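Local atomic coordinates of glutathione S-transferase (Ceriporiopsis subvermispora, PDB entry 6J3E), a protein that probably transfers glutathione to electrophilic substrates, as a serine-type glutathione S-transferase of a wood-rotting fungus, using a thioredoxin-like glutathione-binding domain. Residues 5-10 and 36-41; 30-35 and 250-255; 42-47 and 138-143; 55-60 and 80-85. All blocks are in the same frame, centred on the assembly; numbering follows the deposited sequence.

Taken together, the four contacts illustrate how chemistry follows place in a fold. Interaction 1 is the parallel pairing of two strands, partly buried, and depends on backbone hydrogen bonds with hydrophobic side chains on both faces. Interaction 2, a surface contact, ties the helix between those strands to the C-terminal tail through one amide and a pair of rings; Tyr38 of interaction 1 and Asn32 of interaction 2 are joined by a probable hydrogen bond. Interaction 3 continues from the same edge strand and reaches the C-terminal domain with charged and polar groups. Interaction 4 returns to the sheet at its other outer strand, where a serine hydroxyl meets a loop carbonyl beside methyl contacts.

Interaction 1 of 4, residues 5-10 and 36-41; sequences IQFYDI and IPYKTI
Four backbone hydrogen bonds join strand 5-9 to strand 38-42. Lys39 N gives to Ile5 O at 2.6 Å and Ile41 N to Phe7 O at 2.8 Å; in return Lys39 O accepts from Phe7 N and Ile41 O from Asp9 N. Lys39 and Ile41 thus each use both their N-H and their C=O, as expected of parallel strands, and the CA-H groups of Gln6, Tyr8 and Thr40 add weaker contacts to carbonyls of this set. Beside the start of the pairing a water accepts from Ile5 N and donates to Pro37 O.

The pairing closes a beta-alpha-beta crossover whose helix, 22-34, lies between the two strands in sequence and packs on Phe7 and Tyr38. Strand 38-42 is one of the two outermost strands of the thioredoxin-like sheet, and strand 73-76 flanks 5-9 on its other side.

Apolar packing divides between the sheet's faces. On one, Ile41 lies alongside Tyr8, its CG1 over one face of the ring and its CD1 3.4 Å from Tyr8 CE2. On the other, the Phe7 and Tyr38 side chains run alongside each other, their ring planes nearly perpendicular at 88°, CD2 of Phe7 3.8 Å from CE2 of Tyr38. Phe7 CG is anti to the backbone N (chi1 168°), which also sets the ring edge against Thr40 OG1 at 3.6 Å from CD2. Farther along this face, Ile5 CB meets Tyr38 CB.

Polar side chains meet on the Tyr8 face, where Lys39 bends at its third and fourth torsions to bring NZ to Gln6 OE1, modelled implausibly close, which leaves the exact geometry doubtful.

Interaction 2 of 4, residues 30-35 and 250-255; sequences TLNFKG and YEVVPD
With chi1 at -70°, Asn32 CG lies beside the backbone N and the amide beyond it reaches the tail segment 250-255, while the chi1 of Phe33 (170°) swings that ring to meet Tyr250. The amide does double duty: Asn32 ND2 donates to Tyr250 O at 2.7 Å and to Val252 O at 3.0 Å, both acceptors lying close to the amide plane, so that its two N-H bonds are spent on carbonyls either side of Glu251, the centre of an inverse gamma turn. Asn32 OD1 is taken by the hydroxyl of Tyr38. Replacing Asn32 with a leucine would probably leave both tail carbonyls and the Tyr38 hydroxyl without this partner, and the tail less firmly tied to the helix.

In fold terms, the last turn of helix 22-34, in the thioredoxin-like domain, receives the loop that follows helix 235-247, the final helix of the chain. A Schellman motif with Gly35 as its C-prime residue ends helix 22-34 here.

The aromatic half of the contact is T-shaped, the edge of Phe33 directed at the face of Tyr250 with planes at 68°. Phe33 CD1 comes to 3.7 Å from Tyr250 CZ, and Phe33 CB sits over the same ring in a CH-pi contact, 4.2 Å from its centroid.

Interaction 3 of 4, residues 42-47 and 138-143; sequences WVEYPD and QLNPRS
Arg142 faces Asp47 end-on, with guanidinium and carboxylate only 19° from coplanar. NH1 of Arg142 reaches the syn lone pair of Asp47 OD2 at 3.0 Å, and its NH2 meets Asp47 OD1 at 3.1 Å, a two-pronged salt bridge. The arginine bends at chi3 (51°) to bring this end round, and Pro46 CG lies over one guanidinium face, 3.7 Å from NH2 of Arg142. An alanine in place of Asp47 would probably leave the guanidinium without its carboxylate and free to swing off the proline.

Glu44 crosses Asn140 at about a right angle, their flat groups 51° apart, and Asn140 ND2 donates to the syn lone pair of Glu44 OE2 at 2.8 Å. The other oxygen, Glu44 OE1, accepts from a water that also takes the N-H of Asn140, and from Ser143 OG, modelled too close to trust in detail. Ser143 OG in turn accepts from Tyr45 N at 2.8 Å, at the edge of the Tyr45 ring.

These groups bridge the thioredoxin-like domain, in the loop after strand 38-42, to the start of helix 141-153 in the helical domain. Tyr45 also touches Arg151, a glutathione-binding residue. With the Asn140 amide and the water as donors, and the serine a probable third, Glu44 is likely to stay ionised, and the domain junction rests mainly on directional polar bonds.

Interaction 4 of 4, residues 55-60 and 80-85; sequences IGAEPT and GKTISD
This is a side-chain-to-backbone contact between the outer strand 81-84 and the loop that links helix 48-55 to strand 61-63, mainly the Ser84 hydroxyl on a loop carbonyl, with Thr82 packing beside it. The two run in roughly the same direction, 24° apart, within the thioredoxin-like domain, yet no backbone hydrogen bond joins them. Instead Ser84, its OG held between the backbone N and the carbonyl carbon (chi1 66°), donates to Glu58 O at 2.6 Å, approaching from above the carbonyl plane.

Two residues earlier on the strand, Thr82 points the same way. Its CG2, anti to the backbone N, packs 3.7 Å from Ala57 CB, while OG1 stands 3.3 Å from Ile55 O and is hydrogen-bonded to His75 of the adjoining strand. Gly56, with positive phi, ends helix 48-55 in a Schellman motif, after which the loop runs along the strand. Past the strand, Thr60 CG2 touches Asp85 CB at 3.8 Å; the hydroxyl of Thr60 pairs with Thr70, and Asp85 OD1 caps the next helix at the N-H of Ala87.

This cap probably helps order the start of helix 86-96, whose first residue, Ser86, binds glutathione. One firm hydroxyl-to-carbonyl bond at Ser84 and methyl packing at Thr82 thus link edge strand and loop through side chains, not paired backbones.

Interaction 1 of 4, residues 5-10 and 36-41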
loop_
_atom_site.group_PDB
_atom_site.type_symbol
_atom_site.label_atom_id
_atom_site.label_comp_id
_atom_site.label_asym_id
_atom_site.label_seq_id
_atom_site.Cartn_x
_atom_site.Cartn_y
_atom_site.Cartn_z
ATOM N N ILE A 5 -13.102 25.235 15.686
ATOM C CA ILE A 5 -13.082 24.479 14.433
ATOM C C ILE A 5 -14.487 24.033 14.066
ATOM O O ILE A 5 -15.222 23.475 14.889
ATOM C CB ILE A 5 -12.166 23.256 14.550
ATOM C CG1 ILE A 5 -10.723 23.687 14.701
ATOM C CG2 ILE A 5 -12.273 22.379 13.291
ATOM C CD1 ILE A 5 -10.069 23.923 13.372
ATOM N N GLN A 6 -14.856 24.247 12.814
ATOM C CA GLN A 6 -16.096 23.720 12.287
ATOM C C GLN A 6 -15.799 22.420 11.548
ATOM O O GLN A 6 -14.873 22.359 10.728
ATOM C CB GLN A 6 -16.760 24.753 11.386
ATOM C CG GLN A 6 -17.000 26.058 12.111
ATOM C CD GLN A 6 -18.050 26.893 11.434
ATOM O OE1 GLN A 6 -19.135 27.112 11.982
ATOM N NE2 GLN A 6 -17.747 27.356 10.220
ATOM N N PHE A 7 -16.561 21.377 11.865
ATOM C CA PHE A 7 -16.301 20.019 11.393
ATOM C C PHE A 7 -17.565 19.500 10.738
ATOM O O PHE A 7 -18.571 19.292 11.419
ATOM C CB PHE A 7 -15.882 19.111 12.548
ATOM C CG PHE A 7 -15.869 17.643 12.210
ATOM C CD1 PHE A 7 -15.194 17.171 11.099
ATOM C CD2 PHE A 7 -16.492 16.722 13.045
ATOM C CE1 PHE A 7 -15.167 15.810 10.812
ATOM C CE2 PHE A 7 -16.468 15.370 12.764
ATOM C CZ PHE A 7 -15.801 14.911 11.649
ATOM N N TYR A 8 -17.513 19.274 9.432
ATOM C CA TYR A 8 -18.693 18.891 8.670
ATOM C C TYR A 8 -18.751 17.378 8.529
ATOM O O TYR A 8 -17.761 16.737 8.159
ATOM C CB TYR A 8 -18.695 19.585 7.308
ATOM C CG TYR A 8 -18.722 21.102 7.454
ATOM C CD1 TYR A 8 -17.563 21.820 7.759
ATOM C CD2 TYR A 8 -19.908 21.817 7.310
ATOM C CE1 TYR A 8 -17.586 23.210 7.913
ATOM C CE2 TYR A 8 -19.935 23.204 7.454
ATOM C CZ TYR A 8 -18.776 23.892 7.756
ATOM O OH TYR A 8 -18.813 25.258 7.898
ATOM N N ASP A 9 -19.923 16.823 8.817
ATOM C CA ASP A 9 -20.125 15.393 8.975
ATOM C C ASP A 9 -21.508 15.062 8.430
ATOM O O ASP A 9 -22.356 15.942 8.277
ATOM C CB ASP A 9 -19.974 15.001 10.459
ATOM C CG ASP A 9 -19.732 13.509 10.683
ATOM O OD1 ASP A 9 -19.800 12.701 9.729
ATOM O OD2 ASP A 9 -19.510 13.147 11.854
ATOM N N ILE A 10 -21.710 13.787 8.115
ATOM C CA ILE A 10 -22.943 13.275 7.522
ATOM C C ILE A 10 -23.738 12.578 8.623
ATOM O O ILE A 10 -23.247 11.585 9.186
ATOM C CB ILE A 10 -22.647 12.289 6.382
ATOM C CG1 ILE A 10 -21.858 12.958 5.260
ATOM C CG2 ILE A 10 -23.923 11.663 5.854
ATOM C CD1 ILE A 10 -21.288 11.960 4.238
ATOM N N ILE A 36 -8.341 18.928 20.034
ATOM C CA ILE A 36 -8.743 20.225 19.490
ATOM C C ILE A 36 -10.258 20.362 19.595
ATOM O O ILE A 36 -10.999 19.447 19.205
ATOM C CB ILE A 36 -8.257 20.393 18.041
ATOM C CG1 ILE A 36 -6.755 20.108 17.967
ATOM C CG2 ILE A 36 -8.542 21.803 17.540
ATOM C CD1 ILE A 36 -6.194 20.036 16.566
ATOM N N PRO A 37 -10.763 21.463 20.143
ATOM C CA PRO A 37 -12.214 21.655 20.199
ATOM C C PRO A 37 -12.766 21.932 18.820
ATOM O O PRO A 37 -12.122 22.578 17.986
ATOM C CB PRO A 37 -12.374 22.880 21.100
ATOM C CG PRO A 37 -11.104 23.635 20.892
ATOM C CD PRO A 37 -10.035 22.587 20.754
ATOM N N TYR A 38 -13.984 21.454 18.590
ATOM C CA TYR A 38 -14.631 21.707 17.317
ATOM C C TYR A 38 -16.131 21.643 17.496
ATOM O O TYR A 38 -16.637 21.103 18.480
ATOM C CB TYR A 38 -14.201 20.697 16.259
ATOM C CG TYR A 38 -14.455 19.276 16.688
ATOM C CD1 TYR A 38 -13.525 18.593 17.461
ATOM C CD2 TYR A 38 -15.619 18.616 16.329
ATOM C CE1 TYR A 38 -13.744 17.304 17.850
ATOM C CE2 TYR A 38 -15.843 17.322 16.714
ATOM C CZ TYR A 38 -14.896 16.675 17.478
ATOM O OH TYR A 38 -15.087 15.384 17.871
ATOM N N LYS A 39 -16.828 22.187 16.513
ATOM C CA LYS A 39 -18.274 22.112 16.426
ATOM C C LYS A 39 -18.640 21.275 15.204
ATOM O O LYS A 39 -18.040 21.438 14.133
ATOM C CB LYS A 39 -18.853 23.526 16.331
ATOM C CG LYS A 39 -20.350 23.606 16.090
ATOM C CD LYS A 39 -20.796 25.053 15.844
ATOM C CE LYS A 39 -19.814 25.812 14.961
ATOM N NZ LYS A 39 -20.509 26.495 13.837
ATOM N N THR A 40 -19.611 20.384 15.357
ATOM C CA THR A 40 -20.029 19.549 14.242
ATOM C C THR A 40 -21.188 20.192 13.491
ATOM O O THR A 40 -22.155 20.648 14.102
ATOM C CB THR A 40 -20.429 18.151 14.708
ATOM O OG1 THR A 40 -19.277 17.484 15.231
ATOM C CG2 THR A 40 -20.970 17.348 13.511
ATOM N N ILE A 41 -21.086 20.210 12.163
ATOM C CA ILE A 41 -22.135 20.698 11.276
ATOM C C ILE A 41 -22.603 19.528 10.407
ATOM O O ILE A 41 -21.828 19.005 9.594
ATOM C CB ILE A 41 -21.646 21.864 10.407
ATOM C CG1 ILE A 41 -21.156 23.010 11.287
ATOM C CG2 ILE A 41 -22.752 22.304 9.505
ATOM C CD1 ILE A 41 -20.892 24.297 10.560
HETATM O O HOH W 1 -10.594 25.135 17.540
#

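Interaction 2 of 4, residues 30-35 and 250-255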
loop_
_atom_site.group_PDB
_atom_site.type_symbol
_atom_site.label_atom_id
_atom_site.label_comp_id
_atom_site.label_asym_id
_atom_site.label_seq_id
_atom_site.Cartn_x
_atom_site.Cartn_y
_atom_site.Cartn_z
ATOM N N THR A 30 -9.196 11.938 14.909
ATOM C CA THR A 30 -7.992 12.768 14.936
ATOM C C THR A 30 -8.193 14.022 15.793
ATOM O O THR A 30 -7.317 14.373 16.600
ATOM C CB THR A 30 -7.568 13.122 13.503
ATOM O OG1 THR A 30 -7.448 11.916 12.733
ATOM C CG2 THR A 30 -6.211 13.816 13.495
ATOM N N LEU A 31 -9.350 14.689 15.667
ATOM C CA LEU A 31 -9.608 15.872 16.491
ATOM C C LEU A 31 -9.769 15.514 17.970
ATOM O O LEU A 31 -9.365 16.292 18.839
ATOM C CB LEU A 31 -10.845 16.609 15.976
ATOM C CG LEU A 31 -10.737 17.301 14.614
ATOM C CD1 LEU A 31 -12.121 17.567 14.077
ATOM C CD2 LEU A 31 -9.968 18.605 14.710
ATOM N N ASN A 32 -10.334 14.338 18.272
ATOM C CA ASN A 32 -10.456 13.890 19.661
ATOM C C ASN A 32 -9.092 13.531 20.250
ATOM O O ASN A 32 -8.798 13.870 21.400
ATOM C CB ASN A 32 -11.411 12.695 19.747
ATOM C CG ASN A 32 -12.866 13.078 19.474
ATOM O OD1 ASN A 32 -13.197 14.264 19.340
ATOM N ND2 ASN A 32 -13.743 12.081 19.412
ATOM N N PHE A 33 -8.246 12.846 19.480
ATOM C CA PHE A 33 -6.949 12.424 19.997
ATOM C C PHE A 33 -5.988 13.593 20.110
ATOM O O PHE A 33 -5.160 13.634 21.028
ATOM C CB PHE A 33 -6.354 11.339 19.102
ATOM C CG PHE A 33 -4.917 11.005 19.413
ATOM C CD1 PHE A 33 -4.602 10.090 20.414
ATOM C CD2 PHE A 33 -3.889 11.592 18.696
ATOM C CE1 PHE A 33 -3.288 9.768 20.700
ATOM C CE2 PHE A 33 -2.576 11.291 18.970
ATOM C CZ PHE A 33 -2.270 10.368 19.979
ATOM N N LYS A 34 -6.054 14.539 19.170
ATOM C CA LYS A 34 -5.232 15.740 19.289
ATOM C C LYS A 34 -5.758 16.689 20.355
ATOM O O LYS A 34 -4.997 17.535 20.842
ATOM C CB LYS A 34 -5.143 16.473 17.951
ATOM C CG LYS A 34 -4.146 15.866 16.976
ATOM C CD LYS A 34 -4.085 16.690 15.703
ATOM C CE LYS A 34 -2.885 16.295 14.855
ATOM N NZ LYS A 34 -1.578 16.689 15.482
ATOM N N GLY A 35 -7.025 16.555 20.732
ATOM C CA GLY A 35 -7.597 17.378 21.770
ATOM C C GLY A 35 -8.042 18.747 21.321
ATOM O O GLY A 35 -8.123 19.656 22.153
ATOM N N TYR A 250 -11.621 8.018 22.768
ATOM C CA TYR A 250 -11.759 8.998 21.708
ATOM C C TYR A 250 -12.934 8.710 20.782
ATOM O O TYR A 250 -13.177 9.491 19.858
ATOM C CB TYR A 250 -10.463 9.069 20.899
ATOM C CG TYR A 250 -9.212 9.266 21.730
ATOM C CD1 TYR A 250 -8.878 10.515 22.252
ATOM C CD2 TYR A 250 -8.346 8.201 21.970
ATOM C CE1 TYR A 250 -7.724 10.682 23.005
ATOM C CE2 TYR A 250 -7.196 8.366 22.711
ATOM C CZ TYR A 250 -6.892 9.600 23.232
ATOM O OH TYR A 250 -5.738 9.744 23.964
ATOM N N GLU A 251 -13.666 7.609 21.003
ATOM C CA GLU A 251 -14.855 7.275 20.216
ATOM C C GLU A 251 -16.056 8.025 20.793
ATOM O O GLU A 251 -16.919 7.462 21.471
ATOM C CB GLU A 251 -15.083 5.764 20.215
ATOM C CG GLU A 251 -16.391 5.320 19.542
ATOM C CD GLU A 251 -16.656 3.838 19.656
ATOM O OE1 GLU A 251 -17.796 3.410 19.358
ATOM O OE2 GLU A 251 -15.734 3.085 20.025
ATOM N N VAL A 252 -16.092 9.334 20.535
ATOM C CA VAL A 252 -17.088 10.205 21.164
ATOM C C VAL A 252 -17.513 11.297 20.187
ATOM O O VAL A 252 -16.705 11.806 19.405
ATOM C CB VAL A 252 -16.556 10.839 22.477
ATOM C CG1 VAL A 252 -15.936 9.800 23.410
ATOM C CG2 VAL A 252 -15.543 11.895 22.172
ATOM N N VAL A 253 -18.794 11.651 20.235
ATOM C CA VAL A 253 -19.307 12.854 19.585
ATOM C C VAL A 253 -19.450 13.928 20.665
ATOM O O VAL A 253 -20.340 13.813 21.520
ATOM C CB VAL A 253 -20.639 12.595 18.877
ATOM C CG1 VAL A 253 -20.398 11.851 17.578
ATOM C CG2 VAL A 253 -21.548 11.803 19.769
ATOM N N PRO A 254 -18.612 14.963 20.666
ATOM C CA PRO A 254 -18.413 15.756 21.886
ATOM C C PRO A 254 -19.577 16.578 22.417
ATOM O O PRO A 254 -19.316 17.454 23.250
ATOM C CB PRO A 254 -17.254 16.682 21.491
ATOM C CG PRO A 254 -16.469 15.872 20.581
ATOM C CD PRO A 254 -17.493 15.156 19.732
ATOM N N ASP A 255 -20.819 16.359 21.969
ATOM C CA ASP A 255 -21.972 16.844 22.729
ATOM C C ASP A 255 -22.167 18.359 22.583
ATOM O O ASP A 255 -21.253 19.141 22.863
ATOM C CB ASP A 255 -21.783 16.443 24.207
ATOM C CG ASP A 255 -23.066 16.035 24.897
ATOM O OD1 ASP A 255 -23.717 15.071 24.448
ATOM O OD2 ASP A 255 -23.392 16.654 25.931
#

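Interaction 3 of 4, residues 42-47 and 138-143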
loop_
_atom_site.group_PDB
_atom_site.type_symbol
_atom_site.label_atom_id
_atom_site.label_comp_id
_atom_site.label_asym_id
_atom_site.label_seq_id
_atom_site.Cartn_x
_atom_site.Cartn_y
_atom_site.Cartn_z
ATOM N N TRP A 42 -23.874 19.142 10.557
ATOM C CA TRP A 42 -24.417 17.938 9.930
ATOM C C TRP A 42 -24.939 18.256 8.534
ATOM O O TRP A 42 -25.808 19.119 8.372
ATOM C CB TRP A 42 -25.517 17.339 10.809
ATOM C CG TRP A 42 -24.969 16.899 12.161
ATOM C CD1 TRP A 42 -25.077 17.561 13.359
ATOM C CD2 TRP A 42 -24.174 15.734 12.424
ATOM N NE1 TRP A 42 -24.424 16.862 14.349
ATOM C CE2 TRP A 42 -23.864 15.738 13.800
ATOM C CE3 TRP A 42 -23.707 14.685 11.631
ATOM C CZ2 TRP A 42 -23.112 14.735 14.392
ATOM C CZ3 TRP A 42 -22.972 13.681 12.225
ATOM C CH2 TRP A 42 -22.680 13.713 13.589
ATOM N N VAL A 43 -24.422 17.546 7.531
ATOM C CA VAL A 43 -24.720 17.833 6.133
ATOM C C VAL A 43 -25.213 16.570 5.443
ATOM O O VAL A 43 -24.555 15.524 5.496
ATOM C CB VAL A 43 -23.492 18.411 5.404
ATOM C CG1 VAL A 43 -23.784 18.568 3.911
ATOM C CG2 VAL A 43 -23.094 19.752 6.036
ATOM N N GLU A 44 -26.369 16.664 4.792
ATOM C CA GLU A 44 -26.893 15.525 4.059
ATOM C C GLU A 44 -26.082 15.312 2.790
ATOM O O GLU A 44 -25.531 16.255 2.211
ATOM C CB GLU A 44 -28.370 15.731 3.716
ATOM C CG GLU A 44 -29.301 15.823 4.919
ATOM C CD GLU A 44 -29.433 14.515 5.693
ATOM O OE1 GLU A 44 -29.118 13.442 5.134
ATOM O OE2 GLU A 44 -29.851 14.564 6.874
ATOM N N TYR A 45 -26.012 14.050 2.366
ATOM C CA TYR A 45 -25.279 13.671 1.159
ATOM C C TYR A 45 -25.544 14.585 -0.028
ATOM O O TYR A 45 -24.572 15.053 -0.643
ATOM C CB TYR A 45 -25.600 12.211 0.798
ATOM C CG TYR A 45 -24.471 11.258 1.099
ATOM C CD1 TYR A 45 -23.313 11.259 0.321
ATOM C CD2 TYR A 45 -24.548 10.370 2.167
ATOM C CE1 TYR A 45 -22.267 10.390 0.592
ATOM C CE2 TYR A 45 -23.497 9.497 2.453
ATOM C CZ TYR A 45 -22.364 9.507 1.657
ATOM O OH TYR A 45 -21.315 8.649 1.928
ATOM N N PRO A 46 -26.791 14.894 -0.397
ATOM C CA PRO A 46 -27.002 15.680 -1.623
ATOM C C PRO A 46 -26.609 17.157 -1.492
ATOM O O PRO A 46 -26.469 17.832 -2.522
ATOM C CB PRO A 46 -28.502 15.506 -1.895
ATOM C CG PRO A 46 -29.098 15.209 -0.553
ATOM C CD PRO A 46 -28.064 14.498 0.244
ATOM N N ASP A 47 -26.415 17.666 -0.275
ATOM C CA ASP A 47 -25.988 19.038 -0.059
ATOM C C ASP A 47 -24.482 19.175 0.042
ATOM O O ASP A 47 -23.992 20.300 0.191
ATOM C CB ASP A 47 -26.602 19.619 1.223
ATOM C CG ASP A 47 -28.087 19.333 1.352
ATOM O OD1 ASP A 47 -28.790 19.295 0.321
ATOM O OD2 ASP A 47 -28.545 19.135 2.501
ATOM N N GLN A 138 -29.568 3.199 6.839
ATOM C CA GLN A 138 -29.622 4.011 8.047
ATOM C C GLN A 138 -29.470 5.493 7.748
ATOM O O GLN A 138 -29.318 6.297 8.679
ATOM C CB GLN A 138 -28.571 3.554 9.063
ATOM C CG GLN A 138 -27.148 3.566 8.555
ATOM C CD GLN A 138 -26.460 4.884 8.802
ATOM O OE1 GLN A 138 -26.314 5.325 9.954
ATOM N NE2 GLN A 138 -26.028 5.529 7.722
ATOM N N LEU A 139 -29.539 5.876 6.481
ATOM C CA LEU A 139 -29.483 7.286 6.114
ATOM C C LEU A 139 -30.852 7.947 6.248
ATOM O O LEU A 139 -31.892 7.314 6.039
ATOM C CB LEU A 139 -28.977 7.447 4.680
ATOM C CG LEU A 139 -27.498 7.119 4.498
ATOM C CD1 LEU A 139 -27.104 7.157 3.031
ATOM C CD2 LEU A 139 -26.658 8.075 5.340
ATOM N N ASN A 140 -30.836 9.229 6.625
ATOM C CA ASN A 140 -32.025 10.067 6.534
ATOM C C ASN A 140 -32.566 10.035 5.108
ATOM O O ASN A 140 -31.803 9.913 4.148
ATOM C CB ASN A 140 -31.716 11.515 6.922
ATOM C CG ASN A 140 -31.457 11.680 8.394
ATOM O OD1 ASN A 140 -32.002 10.946 9.213
ATOM N ND2 ASN A 140 -30.612 12.649 8.744
ATOM N N PRO A 141 -33.874 10.178 4.945
ATOM C CA PRO A 141 -34.489 10.023 3.609
ATOM C C PRO A 141 -33.859 10.842 2.479
ATOM O O PRO A 141 -33.718 10.324 1.364
ATOM C CB PRO A 141 -35.939 10.443 3.872
ATOM C CG PRO A 141 -36.162 10.100 5.321
ATOM C CD PRO A 141 -34.864 10.326 6.024
ATOM N N ARG A 142 -33.477 12.102 2.713
ATOM C CA ARG A 142 -32.879 12.888 1.629
ATOM C C ARG A 142 -31.538 12.296 1.184
ATOM O O ARG A 142 -31.262 12.195 -0.021
ATOM C CB ARG A 142 -32.713 14.351 2.060
ATOM C CG ARG A 142 -34.004 15.106 2.409
ATOM C CD ARG A 142 -33.790 16.627 2.347
ATOM N NE ARG A 142 -33.175 17.008 1.074
ATOM C CZ ARG A 142 -32.018 17.646 0.950
ATOM N NH1 ARG A 142 -31.338 18.032 2.029
ATOM N NH2 ARG A 142 -31.552 17.908 -0.262
ATOM N N SER A 143 -30.688 11.903 2.149
ATOM C CA SER A 143 -29.432 11.224 1.822
ATOM C C SER A 143 -29.676 9.850 1.215
ATOM O O SER A 143 -28.899 9.412 0.358
ATOM C CB SER A 143 -28.553 11.074 3.067
ATOM O OG SER A 143 -27.874 12.279 3.411
HETATM O O HOH W 2 -28.472 11.059 6.370
#

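Interaction 4 of 4, residues 55-60 and 80-85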
loop_
_atom_site.group_PDB
_atom_site.type_symbol
_atom_site.label_atom_id
_atom_site.label_comp_id
_atom_site.label_asym_id
_atom_site.label_seq_id
_atom_site.Cartn_x
_atom_site.Cartn_y
_atom_site.Cartn_z
ATOM N N ILE A 55 -18.176 27.201 1.492
ATOM C CA ILE A 55 -17.054 27.365 2.404
ATOM C C ILE A 55 -15.714 27.276 1.698
ATOM O O ILE A 55 -14.664 27.434 2.345
ATOM C CB ILE A 55 -17.131 26.343 3.552
ATOM C CG1 ILE A 55 -17.127 24.923 3.000
ATOM C CG2 ILE A 55 -18.403 26.545 4.373
ATOM C CD1 ILE A 55 -17.114 23.894 4.091
ATOM N N GLY A 56 -15.710 27.052 0.388
ATOM C CA GLY A 56 -14.459 27.048 -0.342
ATOM C C GLY A 56 -13.609 25.819 -0.126
ATOM O O GLY A 56 -12.383 25.915 -0.137
ATOM N N ALA A 57 -14.227 24.658 0.055
ATOM C CA ALA A 57 -13.481 23.425 0.251
ATOM C C ALA A 57 -12.951 22.898 -1.073
ATOM O O ALA A 57 -13.575 23.060 -2.120
ATOM C CB ALA A 57 -14.366 22.372 0.908
ATOM N N GLU A 58 -11.791 22.253 -1.016
ATOM C CA GLU A 58 -11.269 21.554 -2.184
ATOM C C GLU A 58 -12.063 20.272 -2.423
ATOM O O GLU A 58 -12.401 19.572 -1.471
ATOM C CB GLU A 58 -9.792 21.197 -2.003
ATOM C CG GLU A 58 -8.879 22.387 -1.794
ATOM C CD GLU A 58 -8.555 23.104 -3.097
ATOM O OE1 GLU A 58 -8.730 22.468 -4.169
ATOM O OE2 GLU A 58 -8.125 24.289 -3.048
ATOM N N PRO A 59 -12.378 19.952 -3.674
ATOM C CA PRO A 59 -12.851 18.601 -3.998
ATOM C C PRO A 59 -11.743 17.583 -3.762
ATOM O O PRO A 59 -10.561 17.900 -3.855
ATOM C CB PRO A 59 -13.195 18.699 -5.485
ATOM C CG PRO A 59 -12.259 19.774 -5.996
ATOM C CD PRO A 59 -12.150 20.774 -4.874
ATOM N N THR A 60 -12.127 16.333 -3.491
ATOM C CA THR A 60 -11.126 15.297 -3.247
ATOM C C THR A 60 -10.759 14.496 -4.490
ATOM O O THR A 60 -9.841 13.674 -4.423
ATOM C CB THR A 60 -11.605 14.344 -2.163
ATOM O OG1 THR A 60 -12.890 13.814 -2.519
ATOM C CG2 THR A 60 -11.696 15.087 -0.855
ATOM N N GLY A 80 -8.724 30.764 8.867
ATOM C CA GLY A 80 -9.420 31.008 7.624
ATOM C C GLY A 80 -9.285 29.923 6.575
ATOM O O GLY A 80 -9.854 30.072 5.487
ATOM N N LYS A 81 -8.546 28.848 6.850
ATOM C CA LYS A 81 -8.341 27.785 5.877
ATOM C C LYS A 81 -9.448 26.743 5.981
ATOM O O LYS A 81 -10.026 26.515 7.047
ATOM C CB LYS A 81 -6.979 27.107 6.065
ATOM C CG LYS A 81 -5.770 28.012 5.831
ATOM C CD LYS A 81 -5.173 27.838 4.436
ATOM C CE LYS A 81 -3.793 28.487 4.346
ATOM N NZ LYS A 81 -3.110 28.164 3.059
ATOM N N THR A 82 -9.744 26.120 4.851
ATOM C CA THR A 82 -10.656 24.988 4.785
ATOM C C THR A 82 -9.898 23.820 4.184
ATOM O O THR A 82 -9.280 23.965 3.125
ATOM C CB THR A 82 -11.893 25.329 3.959
ATOM O OG1 THR A 82 -12.678 26.284 4.678
ATOM C CG2 THR A 82 -12.744 24.095 3.698
ATOM N N ILE A 83 -9.926 22.677 4.867
ATOM C CA ILE A 83 -9.207 21.484 4.437
ATOM C C ILE A 83 -10.194 20.343 4.249
ATOM O O ILE A 83 -11.109 20.152 5.059
ATOM C CB ILE A 83 -8.110 21.089 5.441
ATOM C CG1 ILE A 83 -7.246 22.305 5.775
ATOM C CG2 ILE A 83 -7.242 19.988 4.863
ATOM C CD1 ILE A 83 -7.648 23.003 7.052
ATOM N N SER A 84 -10.008 19.589 3.173
ATOM C CA SER A 84 -10.814 18.412 2.893
ATOM C C SER A 84 -9.904 17.207 2.704
ATOM O O SER A 84 -8.702 17.349 2.454
ATOM C CB SER A 84 -11.680 18.612 1.650
ATOM O OG SER A 84 -10.876 18.737 0.490
ATOM N N ASP A 85 -10.505 16.018 2.813
ATOM C CA ASP A 85 -9.827 14.717 2.790
ATOM C C ASP A 85 -9.140 14.495 4.129
ATOM O O ASP A 85 -8.279 15.290 4.533
ATOM C CB ASP A 85 -8.825 14.587 1.625
ATOM C CG ASP A 85 -8.217 13.187 1.520
ATOM O OD1 ASP A 85 -7.421 12.815 2.404
ATOM O OD2 ASP A 85 -8.542 12.447 0.558
#